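Local coordinates for protein ATP-dependent DNA helicase (Mycobacterium smegmatis, PDB 5V9X) that unwinds nucleic acid duplexes as an ATP-dependent 3'-to-5' helicase, probably translocating along a single-stranded DNA tracking strand, at residues A[353-358]-A[365-370]. Numbering follows the deposited sequence.
Sequences RAHHGS and AQVEDD. With nucleotides of chain B.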
ATOM      1  N   ARG A 353      -2.596  16.004  17.613  1.00 45.95           N
ATOM      2  CA  ARG A 353      -3.460  14.886  17.961  1.00 48.22           C
ATOM      3  C   ARG A 353      -3.265  13.773  16.941  1.00 49.79           C
ATOM      4  O   ARG A 353      -2.888  14.021  15.790  1.00 46.74           O
ATOM      5  CB  ARG A 353      -4.933  15.302  18.036  1.00 51.13           C
ATOM      6  CG  ARG A 353      -5.343  15.864  19.388  1.00 56.71           C
ATOM      7  CD  ARG A 353      -6.850  15.910  19.530  1.00 58.49           C
ATOM      8  NE  ARG A 353      -7.439  17.006  18.767  1.00 61.66           N
ATOM      9  CZ  ARG A 353      -8.710  17.044  18.382  1.00 67.16           C
ATOM     10  NH1 ARG A 353      -9.523  16.037  18.677  1.00 68.16           N
ATOM     11  NH2 ARG A 353      -9.167  18.081  17.695  1.00 69.39           N
ATOM     12  N   ALA A 354      -3.528  12.544  17.374  1.00 48.85           N
ATOM     13  CA  ALA A 354      -3.271  11.366  16.560  1.00 48.28           C
ATOM     14  C   ALA A 354      -4.470  11.015  15.687  1.00 51.08           C
ATOM     15  O   ALA A 354      -5.625  11.263  16.044  1.00 49.41           O
ATOM     16  CB  ALA A 354      -2.914  10.173  17.447  1.00 48.97           C
ATOM     17  N   HIS A 355      -4.178  10.428  14.526  1.00 52.58           N
ATOM     18  CA  HIS A 355      -5.198   9.860  13.652  1.00 44.85           C
ATOM     19  C   HIS A 355      -4.638   8.589  13.035  1.00 45.33           C
ATOM     20  O   HIS A 355      -3.645   8.643  12.304  1.00 44.83           O
ATOM     21  CB  HIS A 355      -5.621  10.843  12.555  1.00 41.27           C
ATOM     22  CG  HIS A 355      -6.885  10.453  11.852  1.00 41.33           C
ATOM     23  ND1 HIS A 355      -6.916   9.533  10.826  1.00 42.89           N
ATOM     24  CD2 HIS A 355      -8.166  10.856  12.032  1.00 40.49           C
ATOM     25  CE1 HIS A 355      -8.159   9.387  10.403  1.00 41.66           C
ATOM     26  NE2 HIS A 355      -8.937  10.179  11.119  1.00 40.97           N
ATOM     27  N   HIS A 356      -5.261   7.454  13.336  1.00 45.28           N
ATOM     28  CA  HIS A 356      -4.893   6.177  12.732  1.00 42.06           C
ATOM     29  C   HIS A 356      -6.012   5.178  13.016  1.00 39.27           C
ATOM     30  O   HIS A 356      -7.005   5.497  13.677  1.00 39.15           O
ATOM     31  CB  HIS A 356      -3.538   5.675  13.240  1.00 45.23           C
ATOM     32  CG  HIS A 356      -3.446   5.564  14.730  1.00 46.81           C
ATOM     33  ND1 HIS A 356      -3.948   4.488  15.430  1.00 46.47           N
ATOM     34  CD2 HIS A 356      -2.893   6.388  15.651  1.00 48.77           C
ATOM     35  CE1 HIS A 356      -3.713   4.657  16.720  1.00 48.47           C
ATOM     36  NE2 HIS A 356      -3.074   5.802  16.881  1.00 49.60           N
ATOM     37  N   GLY A 357      -5.831   3.955  12.509  1.00 32.95           N
ATOM     38  CA  GLY A 357      -6.895   2.965  12.556  1.00 30.20           C
ATOM     39  C   GLY A 357      -7.327   2.581  13.959  1.00 43.49           C
ATOM     40  O   GLY A 357      -8.493   2.242  14.178  1.00 48.27           O
ATOM     41  N   SER A 358      -6.407   2.621  14.922  1.00 36.19           N
ATOM     42  CA  SER A 358      -6.740   2.223  16.285  1.00 42.87           C
ATOM     43  C   SER A 358      -7.364   3.348  17.103  1.00 46.72           C
ATOM     44  O   SER A 358      -7.809   3.099  18.228  1.00 48.11           O
ATOM     45  CB  SER A 358      -5.495   1.691  16.995  1.00 49.20           C
ATOM     46  OG  SER A 358      -5.079   0.462  16.423  1.00 49.34           O
ATOM     47  N   ALA A 365     -13.290  11.457  14.225  1.00 52.68           N
ATOM     48  CA  ALA A 365     -14.194  12.441  13.635  1.00 46.94           C
ATOM     49  C   ALA A 365     -13.854  13.853  14.092  1.00 49.51           C
ATOM     50  O   ALA A 365     -13.893  14.797  13.294  1.00 43.90           O
ATOM     51  CB  ALA A 365     -15.643  12.098  13.981  1.00 41.23           C
ATOM     52  N   GLN A 366     -13.515  14.019  15.374  1.00 55.29           N
ATOM     53  CA  GLN A 366     -13.167  15.345  15.873  1.00 58.29           C
ATOM     54  C   GLN A 366     -11.837  15.828  15.310  1.00 56.15           C
ATOM     55  O   GLN A 366     -11.649  17.036  15.115  1.00 55.26           O
ATOM     56  CB  GLN A 366     -13.126  15.344  17.402  1.00 62.43           C
ATOM     57  CG  GLN A 366     -14.456  15.014  18.065  1.00 71.97           C
ATOM     58  CD  GLN A 366     -15.531  16.053  17.794  1.00 76.36           C
ATOM     59  OE1 GLN A 366     -15.242  17.175  17.372  1.00 70.95           O
ATOM     60  NE2 GLN A 366     -16.784  15.682  18.043  1.00 79.14           N
ATOM     61  N   VAL A 367     -10.906  14.909  15.044  1.00 53.31           N
ATOM     62  CA  VAL A 367      -9.624  15.297  14.465  1.00 50.30           C
ATOM     63  C   VAL A 367      -9.810  15.781  13.031  1.00 49.49           C
ATOM     64  O   VAL A 367      -9.219  16.785  12.619  1.00 50.63           O
ATOM     65  CB  VAL A 367      -8.627  14.128  14.552  1.00 50.70           C
ATOM     66  CG1 VAL A 367      -7.395  14.407  13.708  1.00 48.68           C
ATOM     67  CG2 VAL A 367      -8.228  13.882  15.999  1.00 50.50           C
ATOM     68  N   GLU A 368     -10.640  15.082  12.253  1.00 47.91           N
ATOM     69  CA  GLU A 368     -10.904  15.508  10.882  1.00 45.77           C
ATOM     70  C   GLU A 368     -11.663  16.828  10.846  1.00 44.05           C
ATOM     71  O   GLU A 368     -11.394  17.682   9.993  1.00 44.72           O
ATOM     72  CB  GLU A 368     -11.686  14.426  10.137  1.00 48.72           C
ATOM     73  CG  GLU A 368     -10.962  13.098  10.013  1.00 47.11           C
ATOM     74  CD  GLU A 368     -11.885  11.969   9.598  1.00 46.25           C
ATOM     75  OE1 GLU A 368     -12.894  12.240   8.912  1.00 45.14           O
ATOM     76  OE2 GLU A 368     -11.605  10.810   9.968  1.00 47.50           O
ATOM     77  N   ASP A 369     -12.618  17.014  11.760  1.00 45.45           N
ATOM     78  CA  ASP A 369     -13.411  18.240  11.762  1.00 44.13           C
ATOM     79  C   ASP A 369     -12.561  19.440  12.165  1.00 44.47           C
ATOM     80  O   ASP A 369     -12.606  20.490  11.513  1.00 43.34           O
ATOM     81  CB  ASP A 369     -14.615  18.084  12.691  1.00 49.45           C
ATOM     82  CG  ASP A 369     -15.673  19.151  12.462  1.00 68.88           C
ATOM     83  OD1 ASP A 369     -15.350  20.356  12.552  1.00 76.19           O
ATOM     84  OD2 ASP A 369     -16.835  18.782  12.182  1.00 77.07           O
ATOM     85  N   ASP A 370     -11.779  19.303  13.240  1.00 50.51           N
ATOM     86  CA  ASP A 370     -10.920  20.401  13.671  1.00 51.45           C
ATOM     87  C   ASP A 370      -9.785  20.667  12.690  1.00 56.68           C
ATOM     88  O   ASP A 370      -9.261  21.786  12.658  1.00 62.86           O
ATOM     89  CB  ASP A 370     -10.361  20.117  15.065  1.00 49.86           C
ATOM     90  CG  ASP A 370     -11.426  20.173  16.140  1.00 54.59           C
ATOM     91  OD1 ASP A 370     -12.509  20.735  15.871  1.00 56.35           O
ATOM     92  OD2 ASP A 370     -11.183  19.658  17.252  1.00 54.79           O
TER
ATOM     93  P    DT B   8      -4.027   2.309   9.818  1.00 46.82           P
ATOM     94  OP1  DT B   8      -4.415   3.628  10.359  1.00 48.59           O
ATOM     95  OP2  DT B   8      -4.111   1.112  10.683  1.00 47.28           O
ATOM     96  O5'  DT B   8      -4.873   2.022   8.492  1.00 44.76           O
ATOM     97  C5'  DT B   8      -4.729   2.872   7.359  1.00 41.95           C
ATOM     98  C4'  DT B   8      -5.258   2.196   6.106  1.00 44.58           C
ATOM     99  O4'  DT B   8      -4.369   1.140   5.705  1.00 41.69           O
ATOM    100  C3'  DT B   8      -6.614   1.525   6.267  1.00 47.49           C
ATOM    101  O3'  DT B   8      -7.630   2.417   5.846  1.00 48.48           O
ATOM    102  C2'  DT B   8      -6.534   0.284   5.352  1.00 45.75           C
ATOM    103  C1'  DT B   8      -5.079   0.265   4.871  1.00 40.69           C
ATOM    104  N1   DT B   8      -4.437  -1.080   4.942  1.00 44.39           N
ATOM    105  C2   DT B   8      -4.076  -1.713   3.776  1.00 46.75           C
ATOM    106  O2   DT B   8      -4.252  -1.230   2.673  1.00 48.41           O
ATOM    107  N3   DT B   8      -3.495  -2.940   3.949  1.00 53.84           N
ATOM    108  C4   DT B   8      -3.245  -3.586   5.147  1.00 55.33           C
ATOM    109  O4   DT B   8      -2.716  -4.693   5.199  1.00 58.54           O
ATOM    110  C5   DT B   8      -3.650  -2.866   6.332  1.00 47.96           C
ATOM    111  C7   DT B   8      -3.430  -3.464   7.688  1.00 48.96           C
ATOM    112  C6   DT B   8      -4.220  -1.663   6.173  1.00 44.99           C
TER
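Beside the bound single-stranded DNA, in the second RecA-like domain, H355 and R353 of edge strand 352-355 hold the helix that follows, with V367 packed between the two polar pairs. H355 reaches E368 through NE2, whose N-H points to OE2 at 3.0 Å and 153°, the oxygen lying slightly out of the ring plane and using its anti lone pair. With CG anti to the backbone N (chi1 -166°), the imidazole swings toward the helix, while its ND1 is hydrogen-bonded to S384 OG, and bonds at both nitrogens should fix the ring's rotation. V367 spreads its two methyls along the strand: CG1 lies 4.0 Å from H355 CD2, and CG2 packs over one face of the R353 guanidinium, 3.7 Å from NH1. Strand 352-355, helix 361-372 and strand 378-381 form a beta-alpha-beta crossover of the parallel RecA-like sheet, and V367 also touches V379 of the neighbouring parallel strand. Bent at chi3, R353 carries its guanidinium past V367 to D370, where NH2 forms a salt bridge with OD2 at 2.6 Å; the N-H points well off the oxygen (125°), so as a hydrogen bond it is weak. Beyond the strand, the backbone N of G357 donates to OP1 of DT8 of chain B at 2.6 Å, while H356 ND1 accepts the amide of S358 and its NE2 is hydrogen-bonded to E304 OE1.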